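Local coordinates for protein Dot/Icm T4SS effector (Legionella pneumophila, PDB 6VVE) that is a host-cell-directed effector kinase, activated by host inositol hexakisphosphate, that binds ADP and manganese and presumably transfers phosphate from ATP to its targets, at residues K7-T12 with Y36-E41; Q231-Y236 with H273-F278. One frame throughout, in Å; residues are numbered along the deposited sequence.

Contact 1 (K7-T12 with Y36-E41); sequences KIVNGT and YAVRFE
Ile8 of helix 5-8 lies over Tyr36 at right angles to its side chain, and the main interaction is a CH-pi contact. Ile8 CD1 sits 3.8 Å from the centroid of the Tyr36 ring, only 8° off the ring normal. CG1 is anti to the carbonyl carbon (chi1 -68°) and the chain beyond it is extended, which carries CD1 to the middle of the ring. The other branch, CG2, meets the ring margin, with Ile8 CG2 3.8 Å from Tyr36 CD1.

Apolar packing continues along strand 34-41. Ile8 CG2 also touches Val38 CG2 at 3.9 Å, so one methyl spans two inward-facing residues of the strand, and Val9 CG1 reaches Val38 CG1 at a looser 4.2 Å. Tyr31 and Tyr48 add further side-chain contacts to Ile8.

Polar bonds run within each segment. Gly11 N donates to Ile8 O (2.8 Å) and closes a type I beta turn from Ile8 to Gly11. Farther along the strand, Arg39 NH1 makes a nearly straight salt bridge to the anti lone pair of Glu41 OE2 (2.6 Å). Outside the segments, Arg39 NE bonds Tyr121 OH of helix 102-121, and Thr12 pairs with Arg30, making strand 12-13 an edge strand of the same antiparallel sheet.

The Tyr36 side chain lies about 10 Å from the bound inositol hexakisphosphate. Between these two segments, dispersion and CH-pi packing hold helix to strand without any polar bond.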
# COMPACT_ATOMS: atom_id res chain seq x y z
N LYS A 7 13.07 13.91 -21.44
CA LYS A 7 13.05 15.25 -20.87
C LYS A 7 13.22 15.22 -19.36
O LYS A 7 13.83 16.14 -18.79
CB LYS A 7 11.73 15.94 -21.23
CG LYS A 7 11.48 16.07 -22.72
CD LYS A 7 10.20 16.85 -23.00
CE LYS A 7 10.03 17.12 -24.49
NZ LYS A 7 11.13 17.97 -25.04
N ILE A 8 12.70 14.18 -18.70
CA ILE A 8 12.82 14.09 -17.25
C ILE A 8 14.28 13.91 -16.84
O ILE A 8 14.74 14.53 -15.87
CB ILE A 8 11.95 12.94 -16.72
CG1 ILE A 8 10.46 13.28 -16.90
CG2 ILE A 8 12.28 12.65 -15.27
CD1 ILE A 8 9.53 12.08 -16.76
N VAL A 9 15.03 13.07 -17.56
CA VAL A 9 16.42 12.84 -17.23
C VAL A 9 17.26 14.10 -17.44
O VAL A 9 18.41 14.17 -16.96
CB VAL A 9 16.99 11.67 -18.05
CG1 VAL A 9 16.29 10.38 -17.67
CG2 VAL A 9 16.86 11.95 -19.53
N ASN A 10 16.74 15.09 -18.16
CA ASN A 10 17.41 16.37 -18.30
C ASN A 10 17.09 17.33 -17.17
O ASN A 10 17.62 18.45 -17.14
CB ASN A 10 17.03 17.02 -19.64
CG ASN A 10 17.75 16.39 -20.81
OD1 ASN A 10 18.83 15.81 -20.66
ND2 ASN A 10 17.15 16.49 -22.00
N GLY A 11 16.23 16.93 -16.23
CA GLY A 11 15.92 17.77 -15.09
C GLY A 11 17.05 17.82 -14.09
O GLY A 11 18.20 17.57 -14.44
N THR A 12 16.73 18.14 -12.83
CA THR A 12 17.73 18.25 -11.78
C THR A 12 17.89 16.90 -11.09
O THR A 12 16.92 16.33 -10.58
CB THR A 12 17.34 19.33 -10.76
OG1 THR A 12 17.03 20.55 -11.44
CG2 THR A 12 18.47 19.57 -9.78
N TYR A 36 10.46 12.73 -9.98
CA TYR A 36 10.27 11.42 -10.58
C TYR A 36 11.38 10.47 -10.14
O TYR A 36 12.49 10.88 -9.80
CB TYR A 36 10.29 11.50 -12.11
CG TYR A 36 9.24 12.39 -12.74
CD1 TYR A 36 9.47 13.75 -12.90
CD2 TYR A 36 8.04 11.87 -13.18
CE1 TYR A 36 8.53 14.56 -13.47
CE2 TYR A 36 7.08 12.68 -13.76
CZ TYR A 36 7.33 14.02 -13.90
OH TYR A 36 6.38 14.84 -14.48
N ALA A 37 11.06 9.17 -10.19
CA ALA A 37 12.05 8.10 -10.09
C ALA A 37 12.13 7.41 -11.44
O ALA A 37 11.11 6.99 -11.99
CB ALA A 37 11.67 7.11 -8.99
N VAL A 38 13.35 7.32 -11.99
CA VAL A 38 13.59 6.75 -13.31
C VAL A 38 14.42 5.49 -13.16
O VAL A 38 15.46 5.51 -12.49
CB VAL A 38 14.30 7.76 -14.23
CG1 VAL A 38 14.64 7.11 -15.57
CG2 VAL A 38 13.45 9.00 -14.43
N ARG A 39 13.97 4.40 -13.78
CA ARG A 39 14.71 3.14 -13.76
C ARG A 39 15.38 2.92 -15.11
O ARG A 39 14.93 3.42 -16.14
CB ARG A 39 13.79 1.97 -13.44
CG ARG A 39 12.73 1.67 -14.48
CD ARG A 39 11.91 0.44 -14.08
NE ARG A 39 11.00 0.00 -15.15
CZ ARG A 39 11.34 -0.82 -16.13
NH1 ARG A 39 12.57 -1.31 -16.19
NH2 ARG A 39 10.46 -1.16 -17.05
N PHE A 40 16.49 2.17 -15.07
CA PHE A 40 17.34 1.97 -16.24
C PHE A 40 17.50 0.48 -16.52
O PHE A 40 17.52 -0.34 -15.61
CB PHE A 40 18.73 2.59 -16.02
CG PHE A 40 18.71 4.09 -15.90
CD1 PHE A 40 18.21 4.70 -14.76
CD2 PHE A 40 19.19 4.88 -16.93
CE1 PHE A 40 18.19 6.07 -14.65
CE2 PHE A 40 19.18 6.26 -16.82
CZ PHE A 40 18.67 6.86 -15.68
N GLU A 41 17.63 0.15 -17.81
CA GLU A 41 18.03 -1.17 -18.26
C GLU A 41 19.07 -1.00 -19.35
O GLU A 41 18.91 -0.17 -20.25
CB GLU A 41 16.85 -1.99 -18.80
CG GLU A 41 15.74 -2.24 -17.80
CD GLU A 41 14.63 -3.11 -18.38
OE1 GLU A 41 14.93 -3.96 -19.23
OE2 GLU A 41 13.46 -2.95 -17.99

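Contact 2 (Q231-Y236 with H273-F278); sequences QWLYVY and HTLLRF
Leu233 and Leu275 mark the closest backbone approach of segments 231-236 and 273-278, yet their CA atoms stay 9.7 Å apart, so these two segments meet through side chains alone. This is helix-helix packing in the helical C-terminal part of the chain, which by its place after the nucleotide-binding residues is consistent with the C-lobe of a kinase fold.

Leu275 is the hub on one side, and its two methyls part to two neighbours. Leu275 CD2 meets Leu233 CD2 at 4.1 Å as the two side chains slide past each other in opposite directions. With Leu233 CG anti to the backbone N (chi1 -176°), that side chain is directed to the Leu275 side and brings its CD2 to the contact. The second methyl, Leu275 CD1, approaches the edge of the Trp232 indole near its plane, 4.2 Å from Trp232 CZ2.

One face of the indole is covered by Leu233 CB, 3.9 Å above the plane and over the ring centre. Lys170 of helix 159-174 makes a cation-pi contact with the indole; Val166 and Leu290 add apolar contacts to it, as Ile256 and Leu268 do to Leu233. All three touching residues are buried, although they share a small area. The indole's polar atom is also satisfied: Trp232 NE1 is hydrogen-bonded to Ser269 OG.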
# COMPACT_ATOMS: atom_id res chain seq x y z
N GLN A 231 -5.12 -10.01 3.49
CA GLN A 231 -5.34 -8.71 4.11
C GLN A 231 -6.57 -8.02 3.55
O GLN A 231 -7.44 -7.55 4.30
CB GLN A 231 -4.09 -7.85 3.88
CG GLN A 231 -3.99 -6.59 4.68
CD GLN A 231 -2.65 -5.91 4.49
OE1 GLN A 231 -2.32 -5.46 3.39
NE2 GLN A 231 -1.85 -5.87 5.54
N TRP A 232 -6.66 -7.95 2.22
CA TRP A 232 -7.78 -7.28 1.56
C TRP A 232 -9.12 -7.79 2.07
O TRP A 232 -10.08 -7.02 2.21
CB TRP A 232 -7.69 -7.49 0.05
CG TRP A 232 -7.82 -8.93 -0.32
CD1 TRP A 232 -6.82 -9.86 -0.37
CD2 TRP A 232 -9.02 -9.62 -0.69
NE1 TRP A 232 -7.33 -11.09 -0.74
CE2 TRP A 232 -8.68 -10.96 -0.94
CE3 TRP A 232 -10.35 -9.23 -0.82
CZ2 TRP A 232 -9.62 -11.91 -1.33
CZ3 TRP A 232 -11.29 -10.18 -1.22
CH2 TRP A 232 -10.92 -11.50 -1.46
N LEU A 233 -9.21 -9.09 2.36
CA LEU A 233 -10.47 -9.67 2.80
C LEU A 233 -10.83 -9.19 4.20
O LEU A 233 -12.02 -8.95 4.49
CB LEU A 233 -10.38 -11.19 2.76
CG LEU A 233 -11.64 -11.99 3.11
CD1 LEU A 233 -12.71 -11.78 2.06
CD2 LEU A 233 -11.29 -13.48 3.25
N TYR A 234 -9.83 -9.06 5.08
CA TYR A 234 -10.11 -8.62 6.45
C TYR A 234 -10.66 -7.20 6.45
O TYR A 234 -11.62 -6.89 7.18
CB TYR A 234 -8.84 -8.66 7.30
CG TYR A 234 -8.07 -9.96 7.27
CD1 TYR A 234 -8.67 -11.16 6.89
CD2 TYR A 234 -6.74 -10.00 7.66
CE1 TYR A 234 -7.96 -12.34 6.86
CE2 TYR A 234 -6.02 -11.19 7.66
CZ TYR A 234 -6.63 -12.35 7.24
OH TYR A 234 -5.90 -13.51 7.23
N VAL A 235 -10.07 -6.31 5.65
CA VAL A 235 -10.54 -4.93 5.59
C VAL A 235 -11.99 -4.88 5.13
O VAL A 235 -12.84 -4.22 5.74
CB VAL A 235 -9.63 -4.09 4.67
CG1 VAL A 235 -10.16 -2.68 4.54
CG2 VAL A 235 -8.20 -4.08 5.20
N TYR A 236 -12.30 -5.59 4.04
CA TYR A 236 -13.65 -5.51 3.48
C TYR A 236 -14.69 -6.07 4.45
O TYR A 236 -15.74 -5.46 4.67
CB TYR A 236 -13.72 -6.26 2.16
CG TYR A 236 -15.03 -6.02 1.45
CD1 TYR A 236 -15.24 -4.88 0.69
CD2 TYR A 236 -16.08 -6.94 1.55
CE1 TYR A 236 -16.44 -4.65 0.04
CE2 TYR A 236 -17.28 -6.72 0.90
CZ TYR A 236 -17.46 -5.58 0.15
OH TYR A 236 -18.65 -5.35 -0.49
N HIS A 273 -12.09 -21.39 -4.77
CA HIS A 273 -13.22 -22.24 -4.42
C HIS A 273 -13.60 -22.08 -2.95
O HIS A 273 -14.78 -22.20 -2.59
CB HIS A 273 -12.92 -23.71 -4.74
CG HIS A 273 -11.85 -24.31 -3.88
ND1 HIS A 273 -10.51 -24.29 -4.23
CD2 HIS A 273 -11.93 -24.96 -2.70
CE1 HIS A 273 -9.81 -24.90 -3.28
NE2 HIS A 273 -10.64 -25.32 -2.35
N THR A 274 -12.62 -21.83 -2.08
CA THR A 274 -12.92 -21.57 -0.68
C THR A 274 -13.67 -20.25 -0.54
O THR A 274 -14.67 -20.17 0.17
CB THR A 274 -11.63 -21.54 0.14
OG1 THR A 274 -10.95 -22.80 0.02
CG2 THR A 274 -11.94 -21.28 1.61
N LEU A 275 -13.20 -19.20 -1.21
CA LEU A 275 -13.86 -17.90 -1.13
C LEU A 275 -15.30 -18.00 -1.63
O LEU A 275 -16.23 -17.49 -0.99
CB LEU A 275 -13.08 -16.86 -1.94
CG LEU A 275 -11.71 -16.46 -1.41
CD1 LEU A 275 -10.91 -15.75 -2.48
CD2 LEU A 275 -11.85 -15.59 -0.19
N LEU A 276 -15.51 -18.67 -2.77
CA LEU A 276 -16.85 -18.79 -3.31
C LEU A 276 -17.74 -19.64 -2.41
O LEU A 276 -18.92 -19.33 -2.23
CB LEU A 276 -16.80 -19.39 -4.71
CG LEU A 276 -17.30 -18.52 -5.87
CD1 LEU A 276 -17.38 -19.34 -7.15
CD2 LEU A 276 -18.66 -17.90 -5.57
N ARG A 277 -17.19 -20.73 -1.85
CA ARG A 277 -17.97 -21.57 -0.95
C ARG A 277 -18.39 -20.78 0.29
O ARG A 277 -19.57 -20.75 0.65
CB ARG A 277 -17.16 -22.80 -0.56
CG ARG A 277 -17.78 -23.68 0.52
CD ARG A 277 -19.15 -24.20 0.10
NE ARG A 277 -19.09 -24.97 -1.14
CZ ARG A 277 -20.15 -25.40 -1.81
NH1 ARG A 277 -21.37 -25.15 -1.35
NH2 ARG A 277 -20.00 -26.09 -2.93
N PHE A 278 -17.43 -20.15 0.97
CA PHE A 278 -17.75 -19.35 2.14
C PHE A 278 -18.71 -18.22 1.79
O PHE A 278 -19.64 -17.91 2.55
CB PHE A 278 -16.48 -18.79 2.77
CG PHE A 278 -15.66 -19.81 3.53
CD1 PHE A 278 -16.06 -21.13 3.62
CD2 PHE A 278 -14.48 -19.43 4.14
CE1 PHE A 278 -15.31 -22.05 4.32
CE2 PHE A 278 -13.72 -20.36 4.85
CZ PHE A 278 -14.14 -21.66 4.94

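In the fold
Contacts 1 and 2 share no helix or strand and lie on opposite sides of the chain's centre, their centres 40 Å apart and their nearest atoms about 23 Å apart. Contact 1 closes before contact 2 opens along the chain. The first joins a short helix and its turn to a beta sheet near the inositol hexakisphosphate; the second joins two helices in the helical region beyond the nucleotide site. Both are largely buried and apolar, but contact 1 buries about twice the area and uses an aromatic face, whereas contact 2 meets its indole at the edge. The side-chain polar bonds of contact 1 lie beside its touching residues; in contact 2 a touching residue itself carries a buried N-H, paired outside the segments.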